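Local coordinates for Thiol:disulfide interchange protein (Klebsiella pneumoniae, PDB 6DXN) that probably acts as a periplasmic thiol:disulfide oxidoreductase of the DsbA subfamily, exchanging disulfides with substrate proteins through a thioredoxin-type dithiol site, at residues A[30-41]-A[91-100]; A[70-81]-A[104-114]. All blocks are in the same frame, centred on the assembly; numbering follows the deposited sequence.

Interaction 1 of 2, residues A[30-41]-A[91-100]; sequences SFYCGPCYAFAE and EKLLFEGLQV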
loop_
_atom_site.group_PDB
_atom_site.type_symbol
_atom_site.label_atom_id
_atom_site.label_comp_id
_atom_site.label_asym_id
_atom_site.label_seq_id
_atom_site.Cartn_x
_atom_site.Cartn_y
_atom_site.Cartn_z
ATOM N N SER A 30 4.531 4.648 -0.603
ATOM C CA SER A 30 5.374 5.193 -1.629
ATOM C C SER A 30 6.606 4.296 -1.737
ATOM O O SER A 30 7.189 3.906 -0.718
ATOM C CB SER A 30 5.754 6.623 -1.337
ATOM O OG SER A 30 6.683 7.087 -2.290
ATOM N N PHE A 31 6.983 3.964 -2.972
ATOM C CA PHE A 31 8.149 3.141 -3.155
ATOM C C PHE A 31 9.417 3.892 -2.711
ATOM O O PHE A 31 10.450 3.279 -2.610
ATOM C CB PHE A 31 8.268 2.654 -4.598
ATOM C CG PHE A 31 7.347 1.525 -4.971
ATOM C CD1 PHE A 31 7.620 0.234 -4.547
ATOM C CD2 PHE A 31 6.238 1.736 -5.777
ATOM C CE1 PHE A 31 6.794 -0.817 -4.907
ATOM C CE2 PHE A 31 5.413 0.684 -6.133
ATOM C CZ PHE A 31 5.681 -0.587 -5.688
ATOM N N TYR A 32 9.315 5.211 -2.481
ATOM C CA TYR A 32 10.453 6.057 -2.024
ATOM C C TYR A 32 10.577 6.066 -0.493
ATOM O O TYR A 32 11.615 6.466 0.055
ATOM C CB TYR A 32 10.252 7.535 -2.377
ATOM C CG TYR A 32 10.451 7.974 -3.805
ATOM C CD1 TYR A 32 9.407 7.947 -4.719
ATOM C CD2 TYR A 32 11.663 8.504 -4.223
ATOM C CE1 TYR A 32 9.577 8.387 -6.023
ATOM C CE2 TYR A 32 11.849 8.948 -5.524
ATOM C CZ TYR A 32 10.800 8.892 -6.425
ATOM O OH TYR A 32 10.975 9.322 -7.711
ATOM N N CYS A 33 9.501 5.664 0.188
ATOM C CA CYS A 33 9.393 5.711 1.659
ATOM C C CYS A 33 10.092 4.514 2.323
ATOM O O CYS A 33 9.731 3.366 2.082
ATOM C CB CYS A 33 7.917 5.752 2.042
ATOM S SG CYS A 33 7.600 5.948 3.814
ATOM N N GLY A 34 11.087 4.801 3.173
ATOM C CA GLY A 34 11.849 3.756 3.875
ATOM C C GLY A 34 10.943 2.832 4.686
ATOM O O GLY A 34 10.966 1.615 4.508
ATOM N N PRO A 35 10.141 3.379 5.627
ATOM C CA PRO A 35 9.212 2.573 6.424
ATOM C C PRO A 35 8.228 1.782 5.550
ATOM O O PRO A 35 7.789 0.709 5.942
ATOM C CB PRO A 35 8.489 3.606 7.297
ATOM C CG PRO A 35 9.481 4.749 7.388
ATOM C CD PRO A 35 10.132 4.795 6.018
ATOM N N CYS A 36 7.890 2.324 4.373
ATOM C CA CYS A 36 6.990 1.604 3.460
ATOM C C CYS A 36 7.675 0.313 3.015
ATOM O O CYS A 36 7.046 -0.716 2.885
ATOM C CB CYS A 36 6.594 2.438 2.245
ATOM S SG CYS A 36 5.355 3.710 2.614
ATOM N N TYR A 37 8.982 0.407 2.766
ATOM C CA TYR A 37 9.773 -0.740 2.351
ATOM C C TYR A 37 9.835 -1.753 3.503
ATOM O O TYR A 37 9.591 -2.950 3.285
ATOM C CB TYR A 37 11.152 -0.263 1.886
ATOM C CG TYR A 37 12.092 -1.319 1.365
ATOM C CD1 TYR A 37 11.627 -2.476 0.766
ATOM C CD2 TYR A 37 13.459 -1.090 1.357
ATOM C CE1 TYR A 37 12.499 -3.419 0.244
ATOM C CE2 TYR A 37 14.344 -2.017 0.836
ATOM C CZ TYR A 37 13.863 -3.182 0.269
ATOM O OH TYR A 37 14.736 -4.091 -0.247
ATOM N N ALA A 38 10.130 -1.257 4.715
ATOM C CA ALA A 38 10.255 -2.117 5.913
ATOM C C ALA A 38 8.933 -2.863 6.178
ATOM O O ALA A 38 8.931 -4.050 6.539
ATOM C CB ALA A 38 10.685 -1.286 7.103
ATOM N N PHE A 39 7.812 -2.176 5.959
ATOM C CA PHE A 39 6.479 -2.770 6.167
ATOM C C PHE A 39 6.225 -3.933 5.194
ATOM O O PHE A 39 5.527 -4.898 5.535
ATOM C CB PHE A 39 5.416 -1.676 6.071
ATOM C CG PHE A 39 5.139 -0.998 7.384
ATOM C CD1 PHE A 39 6.174 -0.551 8.192
ATOM C CD2 PHE A 39 3.836 -0.791 7.807
ATOM C CE1 PHE A 39 5.910 0.048 9.415
ATOM C CE2 PHE A 39 3.578 -0.169 9.020
ATOM C CZ PHE A 39 4.616 0.251 9.817
ATOM N N ALA A 40 6.819 -3.859 4.002
ATOM C CA ALA A 40 6.601 -4.887 3.000
ATOM C C ALA A 40 7.701 -5.956 2.998
ATOM O O ALA A 40 7.451 -7.050 2.496
ATOM C CB ALA A 40 6.505 -4.247 1.636
ATOM N N GLU A 41 8.885 -5.662 3.566
ATOM C CA GLU A 41 10.023 -6.602 3.422
ATOM C C GLU A 41 10.792 -6.869 4.730
ATOM O O GLU A 41 11.340 -7.967 4.880
ATOM C CB GLU A 41 10.955 -6.042 2.333
ATOM C CG GLU A 41 12.171 -6.906 2.016
ATOM C CD GLU A 41 13.357 -6.782 2.963
ATOM O OE1 GLU A 41 13.493 -5.727 3.615
ATOM O OE2 GLU A 41 14.138 -7.749 3.059
ATOM N N GLU A 91 6.930 -5.791 -6.456
ATOM C CA GLU A 91 6.945 -4.877 -5.323
ATOM C C GLU A 91 8.375 -4.719 -4.763
ATOM O O GLU A 91 8.890 -3.605 -4.673
ATOM C CB GLU A 91 5.957 -5.311 -4.228
ATOM C CG GLU A 91 5.764 -4.231 -3.178
ATOM C CD GLU A 91 4.879 -4.545 -1.979
ATOM O OE1 GLU A 91 4.241 -5.613 -1.962
ATOM O OE2 GLU A 91 4.862 -3.722 -1.047
ATOM N N LYS A 92 9.015 -5.831 -4.384
ATOM C CA LYS A 92 10.360 -5.767 -3.751
ATOM C C LYS A 92 11.412 -5.194 -4.707
ATOM O O LYS A 92 12.364 -4.547 -4.254
ATOM C CB LYS A 92 10.796 -7.150 -3.251
ATOM C CG LYS A 92 9.968 -7.715 -2.104
ATOM C CD LYS A 92 10.410 -9.097 -1.640
ATOM C CE LYS A 92 9.473 -9.735 -0.630
ATOM N NZ LYS A 92 9.307 -8.906 0.590
ATOM N N LEU A 93 11.232 -5.424 -6.010
ATOM C CA LEU A 93 12.173 -4.981 -7.046
ATOM C C LEU A 93 12.108 -3.459 -7.246
ATOM O O LEU A 93 13.129 -2.845 -7.616
ATOM C CB LEU A 93 11.868 -5.732 -8.344
ATOM C CG LEU A 93 11.919 -7.256 -8.239
ATOM C CD1 LEU A 93 11.429 -7.901 -9.525
ATOM C CD2 LEU A 93 13.320 -7.742 -7.895
ATOM N N LEU A 94 10.936 -2.857 -7.001
ATOM C CA LEU A 94 10.784 -1.397 -7.140
ATOM C C LEU A 94 11.382 -0.705 -5.910
ATOM O O LEU A 94 12.014 0.338 -6.047
ATOM C CB LEU A 94 9.312 -1.025 -7.353
ATOM C CG LEU A 94 8.737 -1.375 -8.726
ATOM C CD1 LEU A 94 7.224 -1.262 -8.735
ATOM C CD2 LEU A 94 9.343 -0.495 -9.811
ATOM N N PHE A 95 11.158 -1.283 -4.718
ATOM C CA PHE A 95 11.728 -0.755 -3.500
ATOM C C PHE A 95 13.260 -0.824 -3.586
ATOM O O PHE A 95 13.942 0.121 -3.211
ATOM C CB PHE A 95 11.268 -1.521 -2.258
ATOM C CG PHE A 95 9.902 -1.160 -1.727
ATOM C CD1 PHE A 95 9.690 0.061 -1.106
ATOM C CD2 PHE A 95 8.854 -2.066 -1.775
ATOM C CE1 PHE A 95 8.446 0.389 -0.584
ATOM C CE2 PHE A 95 7.616 -1.740 -1.246
ATOM C CZ PHE A 95 7.410 -0.510 -0.666
ATOM N N GLU A 96 13.780 -1.962 -4.056
ATOM C CA GLU A 96 15.233 -2.125 -4.210
ATOM C C GLU A 96 15.737 -1.113 -5.254
ATOM O O GLU A 96 16.677 -0.365 -4.994
ATOM C CB GLU A 96 15.591 -3.563 -4.590
ATOM C CG GLU A 96 15.323 -4.579 -3.485
ATOM C CD GLU A 96 15.645 -6.020 -3.838
ATOM O OE1 GLU A 96 16.290 -6.250 -4.896
ATOM O OE2 GLU A 96 15.259 -6.919 -3.049
ATOM N N GLY A 97 15.065 -1.068 -6.410
ATOM C CA GLY A 97 15.451 -0.164 -7.520
ATOM C C GLY A 97 15.482 1.306 -7.114
ATOM O O GLY A 97 16.136 2.134 -7.776
ATOM N N LEU A 98 14.803 1.637 -6.010
ATOM C CA LEU A 98 14.708 3.017 -5.552
ATOM C C LEU A 98 15.502 3.274 -4.268
ATOM O O LEU A 98 16.120 4.351 -4.139
ATOM C CB LEU A 98 13.228 3.359 -5.342
ATOM C CG LEU A 98 12.440 3.602 -6.624
ATOM C CD1 LEU A 98 10.956 3.398 -6.418
ATOM C CD2 LEU A 98 12.728 4.990 -7.170
ATOM N N GLN A 99 15.556 2.291 -3.363
ATOM C CA GLN A 99 16.144 2.540 -2.052
ATOM C C GLN A 99 17.409 1.722 -1.770
ATOM O O GLN A 99 18.129 2.033 -0.813
ATOM C CB GLN A 99 15.102 2.238 -0.976
ATOM C CG GLN A 99 13.809 3.010 -1.172
ATOM C CD GLN A 99 12.936 2.930 0.055
ATOM O OE1 GLN A 99 13.415 3.021 1.184
ATOM N NE2 GLN A 99 11.638 2.790 -0.160
ATOM N N VAL A 100 17.660 0.689 -2.572
ATOM C CA VAL A 100 18.819 -0.156 -2.394
ATOM C C VAL A 100 19.848 0.187 -3.486
ATOM O O VAL A 100 20.917 0.725 -3.203
ATOM C CB VAL A 100 18.406 -1.643 -2.405
ATOM C CG1 VAL A 100 19.599 -2.572 -2.306
ATOM C CG2 VAL A 100 17.393 -1.960 -1.296
#

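Interaction 2 of 2, residues A[70-81]-A[104-114]; sequences LGPALTEAWAVA and IKTAADIVKVF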
loop_
_atom_site.group_PDB
_atom_site.type_symbol
_atom_site.label_atom_id
_atom_site.label_comp_id
_atom_site.label_asym_id
_atom_site.label_seq_id
_atom_site.Cartn_x
_atom_site.Cartn_y
_atom_site.Cartn_z
ATOM N N LEU A 70 9.284 10.220 -9.745
ATOM C CA LEU A 70 8.738 8.992 -10.379
ATOM C C LEU A 70 7.332 8.637 -9.873
ATOM O O LEU A 70 6.702 7.712 -10.423
ATOM C CB LEU A 70 9.687 7.825 -10.085
ATOM C CG LEU A 70 11.044 7.870 -10.779
ATOM C CD1 LEU A 70 12.020 6.898 -10.135
ATOM C CD2 LEU A 70 10.899 7.586 -12.265
ATOM N N GLY A 71 6.872 9.319 -8.816
ATOM C CA GLY A 71 5.561 9.052 -8.192
ATOM C C GLY A 71 4.508 8.578 -9.193
ATOM O O GLY A 71 4.006 7.462 -9.087
ATOM N N PRO A 72 4.132 9.406 -10.191
ATOM C CA PRO A 72 3.142 9.002 -11.194
ATOM C C PRO A 72 3.516 7.719 -11.959
ATOM O O PRO A 72 2.707 6.805 -12.030
ATOM C CB PRO A 72 3.077 10.229 -12.122
ATOM C CG PRO A 72 3.473 11.376 -11.219
ATOM C CD PRO A 72 4.590 10.794 -10.378
ATOM N N ALA A 73 4.749 7.643 -12.488
ATOM C CA ALA A 73 5.175 6.455 -13.254
ATOM C C ALA A 73 5.000 5.184 -12.412
ATOM O O ALA A 73 4.630 4.151 -12.942
ATOM C CB ALA A 73 6.602 6.603 -13.721
ATOM N N LEU A 74 5.300 5.300 -11.113
ATOM C CA LEU A 74 5.208 4.233 -10.124
ATOM C C LEU A 74 3.743 3.854 -9.837
ATOM O O LEU A 74 3.457 2.684 -9.687
ATOM C CB LEU A 74 5.930 4.676 -8.848
ATOM C CG LEU A 74 7.452 4.756 -8.948
ATOM C CD1 LEU A 74 8.038 5.530 -7.780
ATOM C CD2 LEU A 74 8.076 3.370 -9.060
ATOM N N THR A 75 2.837 4.839 -9.752
ATOM C CA THR A 75 1.410 4.535 -9.514
ATOM C C THR A 75 0.881 3.753 -10.720
ATOM O O THR A 75 0.036 2.890 -10.584
ATOM C CB THR A 75 0.594 5.803 -9.225
ATOM O OG1 THR A 75 1.173 6.449 -8.096
ATOM C CG2 THR A 75 -0.866 5.530 -8.938
ATOM N N GLU A 76 1.439 4.059 -11.899
ATOM C CA GLU A 76 1.076 3.387 -13.109
ATOM C C GLU A 76 1.670 1.976 -13.100
ATOM O O GLU A 76 0.992 1.012 -13.453
ATOM C CB GLU A 76 1.565 4.190 -14.315
ATOM C CG GLU A 76 1.271 3.532 -15.645
ATOM C CD GLU A 76 1.757 4.349 -16.827
ATOM O OE1 GLU A 76 2.966 4.649 -16.881
ATOM O OE2 GLU A 76 0.921 4.709 -17.667
ATOM N N ALA A 77 2.942 1.869 -12.686
ATOM C CA ALA A 77 3.614 0.577 -12.657
ATOM C C ALA A 77 2.907 -0.368 -11.675
ATOM O O ALA A 77 2.765 -1.568 -11.948
ATOM C CB ALA A 77 5.066 0.760 -12.304
ATOM N N TRP A 78 2.426 0.182 -10.555
ATOM C CA TRP A 78 1.753 -0.664 -9.547
ATOM C C TRP A 78 0.415 -1.177 -10.119
ATOM O O TRP A 78 0.047 -2.350 -9.942
ATOM C CB TRP A 78 1.627 0.117 -8.233
ATOM C CG TRP A 78 1.171 -0.682 -7.050
ATOM C CD1 TRP A 78 0.096 -0.412 -6.254
ATOM C CD2 TRP A 78 1.752 -1.896 -6.539
ATOM N NE1 TRP A 78 -0.016 -1.355 -5.274
ATOM C CE2 TRP A 78 0.980 -2.282 -5.423
ATOM C CE3 TRP A 78 2.853 -2.686 -6.899
ATOM C CZ2 TRP A 78 1.264 -3.422 -4.674
ATOM C CZ3 TRP A 78 3.117 -3.830 -6.174
ATOM C CH2 TRP A 78 2.335 -4.183 -5.070
ATOM N N ALA A 79 -0.292 -0.295 -10.834
ATOM C CA ALA A 79 -1.577 -0.619 -11.457
ATOM C C ALA A 79 -1.389 -1.716 -12.512
ATOM O O ALA A 79 -2.170 -2.672 -12.559
ATOM C CB ALA A 79 -2.189 0.628 -12.040
ATOM N N VAL A 80 -0.352 -1.573 -13.351
ATOM C CA VAL A 80 -0.040 -2.579 -14.364
ATOM C C VAL A 80 0.361 -3.874 -13.652
ATOM O O VAL A 80 -0.013 -4.970 -14.088
ATOM C CB VAL A 80 1.074 -2.123 -15.333
ATOM C CG1 VAL A 80 1.620 -3.283 -16.148
ATOM C CG2 VAL A 80 0.621 -1.005 -16.254
ATOM N N ALA A 81 1.143 -3.728 -12.574
ATOM C CA ALA A 81 1.655 -4.853 -11.774
ATOM C C ALA A 81 0.521 -5.767 -11.287
ATOM O O ALA A 81 0.660 -6.999 -11.308
ATOM C CB ALA A 81 2.439 -4.317 -10.599
ATOM N N ILE A 104 16.764 3.098 -10.395
ATOM C CA ILE A 104 15.539 3.529 -11.070
ATOM C C ILE A 104 15.489 5.056 -10.960
ATOM O O ILE A 104 15.128 5.600 -9.920
ATOM C CB ILE A 104 14.264 2.858 -10.519
ATOM C CG1 ILE A 104 14.309 1.335 -10.681
ATOM C CG2 ILE A 104 13.036 3.450 -11.197
ATOM C CD1 ILE A 104 13.121 0.612 -10.083
ATOM N N LYS A 105 15.861 5.721 -12.059
ATOM C CA LYS A 105 15.930 7.170 -12.114
ATOM C C LYS A 105 14.860 7.730 -13.056
ATOM O O LYS A 105 14.401 8.851 -12.854
ATOM C CB LYS A 105 17.319 7.595 -12.605
ATOM C CG LYS A 105 18.496 7.098 -11.778
ATOM C CD LYS A 105 19.822 7.275 -12.509
ATOM C CE LYS A 105 21.036 6.943 -11.669
ATOM N NZ LYS A 105 21.249 7.944 -10.597
ATOM N N THR A 106 14.459 6.931 -14.056
ATOM C CA THR A 106 13.485 7.357 -15.080
ATOM C C THR A 106 12.344 6.342 -15.244
ATOM O O THR A 106 12.433 5.203 -14.789
ATOM C CB THR A 106 14.146 7.444 -16.460
ATOM O OG1 THR A 106 14.523 6.111 -16.805
ATOM C CG2 THR A 106 15.359 8.351 -16.517
ATOM N N ALA A 107 11.303 6.764 -15.976
ATOM C CA ALA A 107 10.161 5.918 -16.291
ATOM C C ALA A 107 10.621 4.701 -17.106
ATOM O O ALA A 107 10.095 3.609 -16.941
ATOM C CB ALA A 107 9.124 6.723 -17.037
ATOM N N ALA A 108 11.625 4.902 -17.974
ATOM C CA ALA A 108 12.130 3.814 -18.820
ATOM C C ALA A 108 12.812 2.737 -17.962
ATOM O O ALA A 108 12.849 1.564 -18.349
ATOM C CB ALA A 108 13.069 4.360 -19.873
ATOM N N ASP A 109 13.317 3.136 -16.788
ATOM C CA ASP A 109 14.000 2.207 -15.884
ATOM C C ASP A 109 12.998 1.311 -15.146
ATOM O O ASP A 109 13.346 0.186 -14.746
ATOM C CB ASP A 109 14.885 2.950 -14.882
ATOM C CG ASP A 109 16.149 3.514 -15.501
ATOM O OD1 ASP A 109 16.424 3.174 -16.670
ATOM O OD2 ASP A 109 16.844 4.277 -14.806
ATOM N N ILE A 110 11.783 1.821 -14.920
ATOM C CA ILE A 110 10.752 1.030 -14.254
ATOM C C ILE A 110 10.339 -0.116 -15.187
ATOM O O ILE A 110 10.109 -1.232 -14.730
ATOM C CB ILE A 110 9.552 1.906 -13.836
ATOM C CG1 ILE A 110 9.953 2.934 -12.774
ATOM C CG2 ILE A 110 8.402 1.029 -13.366
ATOM C CD1 ILE A 110 8.874 3.947 -12.436
ATOM N N VAL A 111 10.265 0.178 -16.493
ATOM C CA VAL A 111 9.888 -0.795 -17.508
ATOM C C VAL A 111 10.912 -1.937 -17.522
ATOM O O VAL A 111 10.537 -3.090 -17.723
ATOM C CB VAL A 111 9.744 -0.147 -18.900
ATOM C CG1 VAL A 111 9.684 -1.185 -20.010
ATOM C CG2 VAL A 111 8.545 0.779 -18.973
ATOM N N LYS A 112 12.189 -1.603 -17.285
ATOM C CA LYS A 112 13.255 -2.617 -17.283
ATOM C C LYS A 112 12.983 -3.671 -16.203
ATOM O O LYS A 112 13.314 -4.820 -16.397
ATOM C CB LYS A 112 14.649 -1.995 -17.137
ATOM C CG LYS A 112 15.106 -1.173 -18.338
ATOM C CD LYS A 112 16.596 -0.892 -18.375
ATOM C CE LYS A 112 17.125 -0.238 -17.115
ATOM N NZ LYS A 112 18.570 0.066 -17.228
ATOM N N VAL A 113 12.362 -3.285 -15.084
ATOM C CA VAL A 113 12.049 -4.260 -14.017
ATOM C C VAL A 113 11.082 -5.318 -14.578
ATOM O O VAL A 113 11.269 -6.531 -14.379
ATOM C CB VAL A 113 11.468 -3.574 -12.762
ATOM C CG1 VAL A 113 11.070 -4.588 -11.698
ATOM C CG2 VAL A 113 12.426 -2.547 -12.173
ATOM N N PHE A 114 10.061 -4.845 -15.299
ATOM C CA PHE A 114 9.009 -5.693 -15.883
ATOM C C PHE A 114 9.585 -6.627 -16.959
ATOM O O PHE A 114 9.118 -7.761 -17.120
ATOM C CB PHE A 114 7.882 -4.806 -16.419
ATOM C CG PHE A 114 7.041 -4.145 -15.354
ATOM C CD1 PHE A 114 7.581 -3.191 -14.504
ATOM C CD2 PHE A 114 5.696 -4.463 -15.217
ATOM C CE1 PHE A 114 6.803 -2.582 -13.533
ATOM C CE2 PHE A 114 4.920 -3.853 -14.245
ATOM C CZ PHE A 114 5.476 -2.916 -13.403
#

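Interaction 1 of 2, residues A[30-41]-A[91-100]
Phe95 lies between two aromatic residues of 30-41. Phe31 turns its edge to one face of Phe95 in a T-shaped stack, with ring planes 59° apart and CD1 poised over the centre of the Phe95 ring. On the opposite face, Tyr37 CA makes a CH-pi contact, 3.7 Å from the Phe95 ring centroid. The Tyr37 ring runs nearly parallel to that of Phe95 (13°) but is slid so far that they barely overlap; its CG stands anti to the backbone N (chi1 -178°), which sends the ring across helix 91-99, where OH lies 3.3 Å from Glu96 CG. Leu94 covers a face of Phe31, its CB 3.8 Å from the ring centroid, and Leu98 CD1 meets Phe31 CB.

Polar contacts flank the aromatic cluster. The Gln99 amide uses NE2 twice: to Phe31 O at 2.8 Å and to Cys33 O at 3.0 Å, both acceptors near the amide plane, which should fix the amide's rotation. NE2 sits above both carbonyl planes, and Cys33 O also accepts from Tyr37 N at 3.1 Å. Near the C-terminal end of helix 34-41, Lys92 NZ reaches Ala40 O in a weak bond.

Cys33, the N-cap, whose SG accepts weakly from Cys36 N, and Cys36, whose SG accepts a hydrogen bond from Ser30 N at 3.5 Å, fit the CxxC helix start of the thioredoxin fold, probably the redox site, here without the predicted disulfide.

Interaction 2 of 2, residues A[70-81]-A[104-114]
Apolar contacts between Ile110 and Ala73, Leu74 and Ala77 of helix 71-81 make the middle of this interface. Ile110 splits its branches: CD1 lies 3.5 Å from Leu74 CD2 and also meets Ala73 CB, while CG2, anti to the backbone N, reaches Ala77 CB at 3.5 Å. Nearer the start of the helices, Ala73 CB faces Ala107 CB. Leu70 extends the contact onto the preceding loop, where CD1 approaches Ile104 CG2 at 3.7 Å and CD2 rests against the backbone of Lys105 and Thr106.

The two helices run nearly parallel, their axes 10.0 Å apart and inclined by 23°, and both belong to the helical part that DsbA proteins carry as an insertion in the thioredoxin fold. Tyr124 of helix 121-129 touches both Ala77 and Phe114.

The aromatic contact comes from Phe114, which presents its edge: CZ lies 3.4 Å from Ala77 O, near the ring plane, and CE2 meets Val80 CG1 obliquely.

No hydrogen bond crosses between the segments; within 104-114, Thr106 OG1 caps the helix by accepting from Asp109 N at 3.2 Å. Asp109 OD2 returns through its anti lone pair to Lys105 N, 3.3 Å away and nearly straight at 171°.

From the N terminus, the chain leaves strand 25-29, enters 30-41, passes strand 60-63 and runs through 70-81 before reaching 91-100, where interaction 1 closes a loop with 49 residues between its segments. Interaction 2 opens inside that loop, at 70-81, and closes beyond it at 104-114, so the two cross rather than nest. Their centres lie 13 Å apart. Direct bridges are the probable hydrogen bonds Tyr32 OH to Leu70 N and Gly97 O to Ile104 N, plus packing of Leu98 on Leu70 and Leu93 on Val113. Helix 87-99 thus joins helix 34-41, which begins at the probable redox site, to the neighbouring helices 71-83 and 107-115.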